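Long-range contacts in beta-L-arabinobiosidase (Bacteroides thetaiotaomicron, PDB 5MQR), which probably hydrolyses glycosidic bonds in plant pectin as a beta-L-arabinobiosidase and may have sialidase-type activity: residues A[39-44]-A[330-335]; A[307-312]-A[324-329]. All blocks are in the same frame, centred on the assembly; numbering follows the deposited sequence.

From the N terminus, the chain first passes through 39-44, in the loop between strands 29-30 and 52-57, and this loop meets 330-335 only some 286 residues later. Contact 1 therefore closes a very long excursion, and contact 2 falls wholly within it, closing a short hairpin between strands 311-315 and 321-325. The two contacts do not cross. They join where strand 321-325 gives way to strand 334-339 in the same four-stranded antiparallel sheet, consistent with a propeller blade: Ala335 N lies 2.8 Å from Tyr325 O, and Asn326 ND2 lies 3.0 Å from Pro333 O. Contact 2 builds the hairpin, and contact 1 ties the loop leading into strand 334-339 to the N-terminal loop.

Contact 1. Residues A[39-44]-A[330-335]; sequences TYHDGQ and FRWPLA. With NA (sodium ion), chain I.
Asp42 and Pro333 bring the two backbones closest, CA to CA 5.1 Å, where the type I turn from Tyr40 to Gly43 meets the cis peptide bond between Trp332 and Pro333. The proline ring lies against the turn: Pro333 CB is 3.3 Å from His41 O, and its CG touches the carbonyl of Asp42. Gly43, at a positive phi that favours glycine, passes close by the proline, its N near Pro333 CG.

Beside this, His41 and Trp332 form a T-shaped pair, the imidazole edge at CD2 coming over the face of the indole with the planes at 73° and the centroids of the His41 ring and the Trp332 five-membered ring 5.6 Å apart. With chi1 at 68°, Trp332 carries CG between its backbone N and carbonyl carbon, which turns the indole toward the turn and lets NE1 bond to Pro38 O. His41 NE2 is held by Pro578 O, so both rings have a polar anchor.

The far end of the turn is tied by an Asx turn. Asp42 OD1 receives Gln44 N at 3.0 Å from above the carboxylate plane, while OD2 bonds Ser496 OG. Gln44 O then binds the sodium ion at 2.5 Å, with Glu494, Asn495 and three waters completing the site.

Pro333 and Asp42 also touch Leu350 of strand 349-350, and just beyond the proline the chain enters strand 334-339, in the same sheet.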
loop_
_atom_site.group_PDB
_atom_site.type_symbol
_atom_site.label_atom_id
_atom_site.label_comp_id
_atom_site.label_asym_id
_atom_site.label_seq_id
_atom_site.Cartn_x
_atom_site.Cartn_y
_atom_site.Cartn_z
ATOM N N THR A 39 12.211 -25.094 -9.772
ATOM C CA THR A 39 11.786 -26.331 -9.115
ATOM C C THR A 39 10.304 -26.292 -8.652
ATOM O O THR A 39 9.678 -27.330 -8.515
ATOM C CB THR A 39 12.757 -26.670 -7.945
ATOM O OG1 THR A 39 13.999 -27.101 -8.502
ATOM C CG2 THR A 39 12.251 -27.800 -7.065
ATOM N N TYR A 40 9.761 -25.099 -8.412
ATOM C CA TYR A 40 8.327 -24.935 -8.216
ATOM C C TYR A 40 7.672 -24.356 -9.465
ATOM O O TYR A 40 8.224 -23.459 -10.120
ATOM C CB TYR A 40 8.058 -23.987 -7.061
ATOM C CG TYR A 40 8.288 -24.532 -5.663
ATOM C CD1 TYR A 40 9.573 -24.869 -5.207
ATOM C CD2 TYR A 40 7.224 -24.617 -4.758
ATOM C CE1 TYR A 40 9.784 -25.320 -3.903
ATOM C CE2 TYR A 40 7.412 -25.060 -3.456
ATOM C CZ TYR A 40 8.684 -25.411 -3.026
ATOM O OH TYR A 40 8.816 -25.844 -1.721
ATOM N N HIS A 41 6.444 -24.810 -9.736
ATOM C CA HIS A 41 5.653 -24.293 -10.850
ATOM C C HIS A 41 5.279 -22.841 -10.688
ATOM O O HIS A 41 5.161 -22.132 -11.693
ATOM C CB HIS A 41 4.370 -25.101 -11.056
ATOM C CG HIS A 41 4.602 -26.502 -11.537
ATOM N ND1 HIS A 41 3.606 -27.443 -11.545
ATOM C CD2 HIS A 41 5.712 -27.129 -11.991
ATOM C CE1 HIS A 41 4.080 -28.582 -12.005
ATOM N NE2 HIS A 41 5.352 -28.416 -12.295
ATOM N N ASP A 42 5.095 -22.401 -9.437
ATOM C CA ASP A 42 4.838 -20.981 -9.151
ATOM C C ASP A 42 6.112 -20.192 -8.862
ATOM O O ASP A 42 6.041 -19.025 -8.527
ATOM C CB ASP A 42 3.768 -20.788 -8.034
ATOM C CG ASP A 42 4.235 -21.226 -6.632
ATOM O OD1 ASP A 42 5.398 -21.630 -6.436
ATOM O OD2 ASP A 42 3.404 -21.185 -5.703
ATOM N N GLY A 43 7.282 -20.815 -9.012
ATOM C CA GLY A 43 8.575 -20.171 -8.693
ATOM C C GLY A 43 8.863 -19.803 -7.230
ATOM O O GLY A 43 9.863 -19.152 -6.950
ATOM N N GLN A 44 7.996 -20.237 -6.314
ATOM C CA GLN A 44 7.916 -19.721 -4.957
ATOM C C GLN A 44 7.619 -18.229 -4.919
ATOM O O GLN A 44 7.923 -17.596 -3.942
ATOM C CB GLN A 44 9.168 -20.035 -4.130
ATOM C CG GLN A 44 9.465 -21.506 -4.042
ATOM C CD GLN A 44 10.590 -21.805 -3.060
ATOM O OE1 GLN A 44 11.739 -21.933 -3.451
ATOM N NE2 GLN A 44 10.256 -21.922 -1.779
ATOM N N PHE A 330 12.753 -21.807 -18.180
ATOM C CA PHE A 330 11.599 -22.666 -18.425
ATOM C C PHE A 330 10.403 -21.744 -18.578
ATOM O O PHE A 330 10.434 -20.599 -18.099
ATOM C CB PHE A 330 11.395 -23.615 -17.252
ATOM C CG PHE A 330 12.592 -24.485 -16.971
ATOM C CD1 PHE A 330 13.636 -24.022 -16.177
ATOM C CD2 PHE A 330 12.674 -25.760 -17.503
ATOM C CE1 PHE A 330 14.737 -24.813 -15.913
ATOM C CE2 PHE A 330 13.787 -26.562 -17.264
ATOM C CZ PHE A 330 14.826 -26.084 -16.463
ATOM N N ARG A 331 9.348 -22.217 -19.231
ATOM C CA ARG A 331 8.182 -21.372 -19.440
ATOM C C ARG A 331 7.210 -21.429 -18.279
ATOM O O ARG A 331 6.028 -21.630 -18.465
ATOM C CB ARG A 331 7.533 -21.683 -20.790
ATOM C CG ARG A 331 8.541 -21.559 -21.911
ATOM C CD ARG A 331 7.903 -21.644 -23.277
ATOM N NE ARG A 331 8.911 -21.549 -24.331
ATOM C CZ ARG A 331 8.699 -21.124 -25.580
ATOM N NH1 ARG A 331 7.489 -20.758 -26.003
ATOM N NH2 ARG A 331 9.725 -21.060 -26.427
ATOM N N TRP A 332 7.711 -21.184 -17.074
ATOM C CA TRP A 332 6.871 -21.038 -15.885
ATOM C C TRP A 332 7.660 -20.389 -14.743
ATOM O O TRP A 332 8.864 -20.431 -14.765
ATOM C CB TRP A 332 6.375 -22.401 -15.420
ATOM C CG TRP A 332 7.428 -23.336 -14.861
ATOM C CD1 TRP A 332 7.964 -23.313 -13.604
ATOM C CD2 TRP A 332 8.021 -24.453 -15.523
ATOM N NE1 TRP A 332 8.853 -24.358 -13.438
ATOM C CE2 TRP A 332 8.919 -25.061 -14.609
ATOM C CE3 TRP A 332 7.882 -25.008 -16.800
ATOM C CZ2 TRP A 332 9.684 -26.194 -14.942
ATOM C CZ3 TRP A 332 8.640 -26.154 -17.127
ATOM C CH2 TRP A 332 9.518 -26.732 -16.201
ATOM N N PRO A 333 7.007 -19.771 -13.770
ATOM C CA PRO A 333 5.618 -19.311 -13.865
ATOM C C PRO A 333 5.507 -18.114 -14.794
ATOM O O PRO A 333 6.480 -17.731 -15.440
ATOM C CB PRO A 333 5.313 -18.872 -12.442
ATOM C CG PRO A 333 6.643 -18.329 -11.974
ATOM C CD PRO A 333 7.713 -19.140 -12.642
ATOM N N LEU A 334 4.318 -17.549 -14.869
ATOM C CA LEU A 334 4.146 -16.257 -15.507
ATOM C C LEU A 334 4.133 -15.269 -14.341
ATOM O O LEU A 334 3.367 -15.452 -13.381
ATOM C CB LEU A 334 2.846 -16.192 -16.290
ATOM C CG LEU A 334 2.695 -15.012 -17.254
ATOM C CD1 LEU A 334 3.698 -15.137 -18.390
ATOM C CD2 LEU A 334 1.288 -14.978 -17.817
ATOM N N ALA A 335 5.004 -14.268 -14.413
ATOM C CA ALA A 335 5.251 -13.346 -13.312
ATOM C C ALA A 335 5.071 -11.903 -13.766
ATOM O O ALA A 335 4.982 -11.617 -14.961
ATOM C CB ALA A 335 6.668 -13.559 -12.797
HETATM NA NA NA I . 8.447 -15.689 -2.351
HETATM O O HOH W 1 10.454 -15.852 -3.469
HETATM O O HOH W 2 7.253 -14.150 -3.112
HETATM O O HOH W 3 9.920 -14.315 -0.829
#

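Contact 2. Residues A[307-312]-A[324-329]; sequences SNAKIW and VYNPSE
Ile311 and Tyr325 lie side by side where the hairpin strands begin to part, and point the same way. Ile311 CG1 is anti to its own backbone N (chi1 172°), and this carries CD1 over the phenol, 4.2 Å from the centroid of the Tyr325 ring in a CH-pi contact. The Tyr325 ring turns one face to this methyl, which sits 26° off the ring normal, while its OH bonds Ser337 OG.

One pair further on, Trp312 and Val324 form an antiparallel hydrogen-bonded pair: Trp312 N to Val324 O is 2.9 Å and nearly straight (175°), and Val324 N to Trp312 O is 2.7 Å. Where the strands part, a water bridges the gap. The water donates to Lys310 O and, at 2.7 Å, to Asn326 OD1, and accepts from Asn326 N. Asn326 OD1 also touches Ala309 CB at 3.2 Å, while ND2 is taken by Pro369 O.

At the far end of the segments the Glu329 chain, bent at chi2, curls back, and Ser307 OG donates to Glu329 OE1 at 3.1 Å from above the carboxylate plane. An alanine here in place of Ser307 would probably leave Glu329 OE1 without this hydroxyl donor and the bent chain less restrained.

Regular backbone pairing is thus secured at Trp312 and Val324; beyond it, one bridging water and a hydroxyl-carboxylate bond at the exposed Glu329 span the diverging segments.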
loop_
_atom_site.group_PDB
_atom_site.type_symbol
_atom_site.label_atom_id
_atom_site.label_comp_id
_atom_site.label_asym_id
_atom_site.label_seq_id
_atom_site.Cartn_x
_atom_site.Cartn_y
_atom_site.Cartn_z
ATOM N N SER A 307 13.809 -15.627 -21.145
ATOM C CA SER A 307 14.385 -16.439 -22.194
ATOM C C SER A 307 13.557 -16.224 -23.459
ATOM O O SER A 307 13.446 -15.096 -23.923
ATOM C CB SER A 307 14.456 -17.895 -21.705
ATOM O OG SER A 307 14.894 -18.762 -22.719
ATOM N N ASN A 308 12.901 -17.276 -23.936
ATOM C CA ASN A 308 12.425 -17.371 -25.282
ATOM C C ASN A 308 10.920 -17.207 -25.442
ATOM O O ASN A 308 10.421 -17.261 -26.551
ATOM C CB ASN A 308 12.799 -18.763 -25.799
ATOM C CG ASN A 308 13.313 -18.708 -27.199
ATOM O OD1 ASN A 308 14.232 -17.943 -27.479
ATOM N ND2 ASN A 308 12.714 -19.487 -28.105
ATOM N N ALA A 309 10.194 -17.035 -24.349
ATOM C CA ALA A 309 8.741 -17.131 -24.382
ATOM C C ALA A 309 8.005 -15.767 -24.352
ATOM O O ALA A 309 6.835 -15.714 -23.938
ATOM C CB ALA A 309 8.285 -18.026 -23.241
ATOM N N LYS A 310 8.686 -14.713 -24.829
ATOM C CA LYS A 310 8.239 -13.292 -24.821
ATOM C C LYS A 310 8.182 -12.600 -23.441
ATOM O O LYS A 310 7.935 -13.220 -22.403
ATOM C CB LYS A 310 6.865 -13.076 -25.466
ATOM C CG LYS A 310 6.697 -13.509 -26.899
ATOM C CD LYS A 310 5.297 -13.139 -27.388
ATOM C CE LYS A 310 5.092 -13.548 -28.847
ATOM N NZ LYS A 310 3.757 -13.172 -29.390
ATOM N N ILE A 311 8.376 -11.288 -23.478
ATOM C CA ILE A 311 8.144 -10.416 -22.339
ATOM C C ILE A 311 7.235 -9.273 -22.826
ATOM O O ILE A 311 7.402 -8.746 -23.938
ATOM C CB ILE A 311 9.470 -9.911 -21.742
ATOM C CG1 ILE A 311 9.213 -8.838 -20.663
ATOM C CG2 ILE A 311 10.394 -9.364 -22.822
ATOM C CD1 ILE A 311 10.390 -8.614 -19.712
ATOM N N TRP A 312 6.240 -8.945 -22.020
ATOM C CA TRP A 312 5.309 -7.892 -22.324
ATOM C C TRP A 312 5.491 -6.782 -21.321
ATOM O O TRP A 312 5.446 -7.026 -20.124
ATOM C CB TRP A 312 3.891 -8.404 -22.178
ATOM C CG TRP A 312 2.879 -7.321 -22.270
ATOM C CD1 TRP A 312 2.158 -6.789 -21.251
ATOM C CD2 TRP A 312 2.520 -6.598 -23.442
ATOM N NE1 TRP A 312 1.343 -5.807 -21.715
ATOM C CE2 TRP A 312 1.543 -5.660 -23.062
ATOM C CE3 TRP A 312 2.913 -6.665 -24.787
ATOM C CZ2 TRP A 312 0.943 -4.776 -23.986
ATOM C CZ3 TRP A 312 2.320 -5.801 -25.701
ATOM C CH2 TRP A 312 1.332 -4.875 -25.297
ATOM N N VAL A 324 5.315 -8.405 -17.775
ATOM C CA VAL A 324 4.782 -9.746 -17.527
ATOM C C VAL A 324 5.560 -10.706 -18.407
ATOM O O VAL A 324 5.757 -10.454 -19.589
ATOM C CB VAL A 324 3.267 -9.809 -17.812
ATOM C CG1 VAL A 324 2.710 -11.203 -17.569
ATOM C CG2 VAL A 324 2.551 -8.801 -16.908
ATOM N N TYR A 325 6.058 -11.774 -17.800
ATOM C CA TYR A 325 7.034 -12.646 -18.437
ATOM C C TYR A 325 7.272 -13.899 -17.627
ATOM O O TYR A 325 6.916 -13.958 -16.461
ATOM C CB TYR A 325 8.374 -11.930 -18.639
ATOM C CG TYR A 325 9.078 -11.400 -17.389
ATOM C CD1 TYR A 325 8.580 -10.301 -16.685
ATOM C CD2 TYR A 325 10.260 -11.964 -16.937
ATOM C CE1 TYR A 325 9.241 -9.789 -15.560
ATOM C CE2 TYR A 325 10.919 -11.464 -15.811
ATOM C CZ TYR A 325 10.405 -10.373 -15.130
ATOM O OH TYR A 325 11.030 -9.901 -14.024
ATOM N N ASN A 326 7.902 -14.882 -18.265
ATOM C CA ASN A 326 8.461 -16.053 -17.578
ATOM C C ASN A 326 9.838 -15.633 -17.043
ATOM O O ASN A 326 10.724 -15.392 -17.840
ATOM C CB ASN A 326 8.600 -17.260 -18.524
ATOM C CG ASN A 326 7.266 -17.665 -19.165
ATOM O OD1 ASN A 326 7.012 -17.391 -20.366
ATOM N ND2 ASN A 326 6.406 -18.318 -18.375
ATOM N N PRO A 327 10.007 -15.554 -15.702
ATOM C CA PRO A 327 11.247 -15.131 -15.060
ATOM C C PRO A 327 12.232 -16.307 -14.957
ATOM O O PRO A 327 12.735 -16.637 -13.878
ATOM C CB PRO A 327 10.757 -14.660 -13.687
ATOM C CG PRO A 327 9.681 -15.644 -13.372
ATOM C CD PRO A 327 9.002 -15.934 -14.679
ATOM N N SER A 328 12.494 -16.950 -16.089
ATOM C CA SER A 328 13.035 -18.286 -16.071
ATOM C C SER A 328 13.467 -18.729 -17.444
ATOM O O SER A 328 13.021 -18.169 -18.456
ATOM C CB SER A 328 11.967 -19.249 -15.529
ATOM O OG SER A 328 12.478 -20.571 -15.438
ATOM N N GLU A 329 14.339 -19.735 -17.465
ATOM C CA GLU A 329 14.709 -20.432 -18.714
ATOM C C GLU A 329 13.667 -21.515 -19.100
ATOM O O GLU A 329 13.694 -22.042 -20.205
ATOM C CB GLU A 329 16.116 -21.026 -18.616
ATOM C CG GLU A 329 17.212 -19.958 -18.559
ATOM C CD GLU A 329 17.333 -19.145 -19.854
ATOM O OE1 GLU A 329 17.234 -19.753 -20.946
ATOM O OE2 GLU A 329 17.494 -17.897 -19.792
HETATM O O HOH W 4 8.547 -15.281 -21.069
#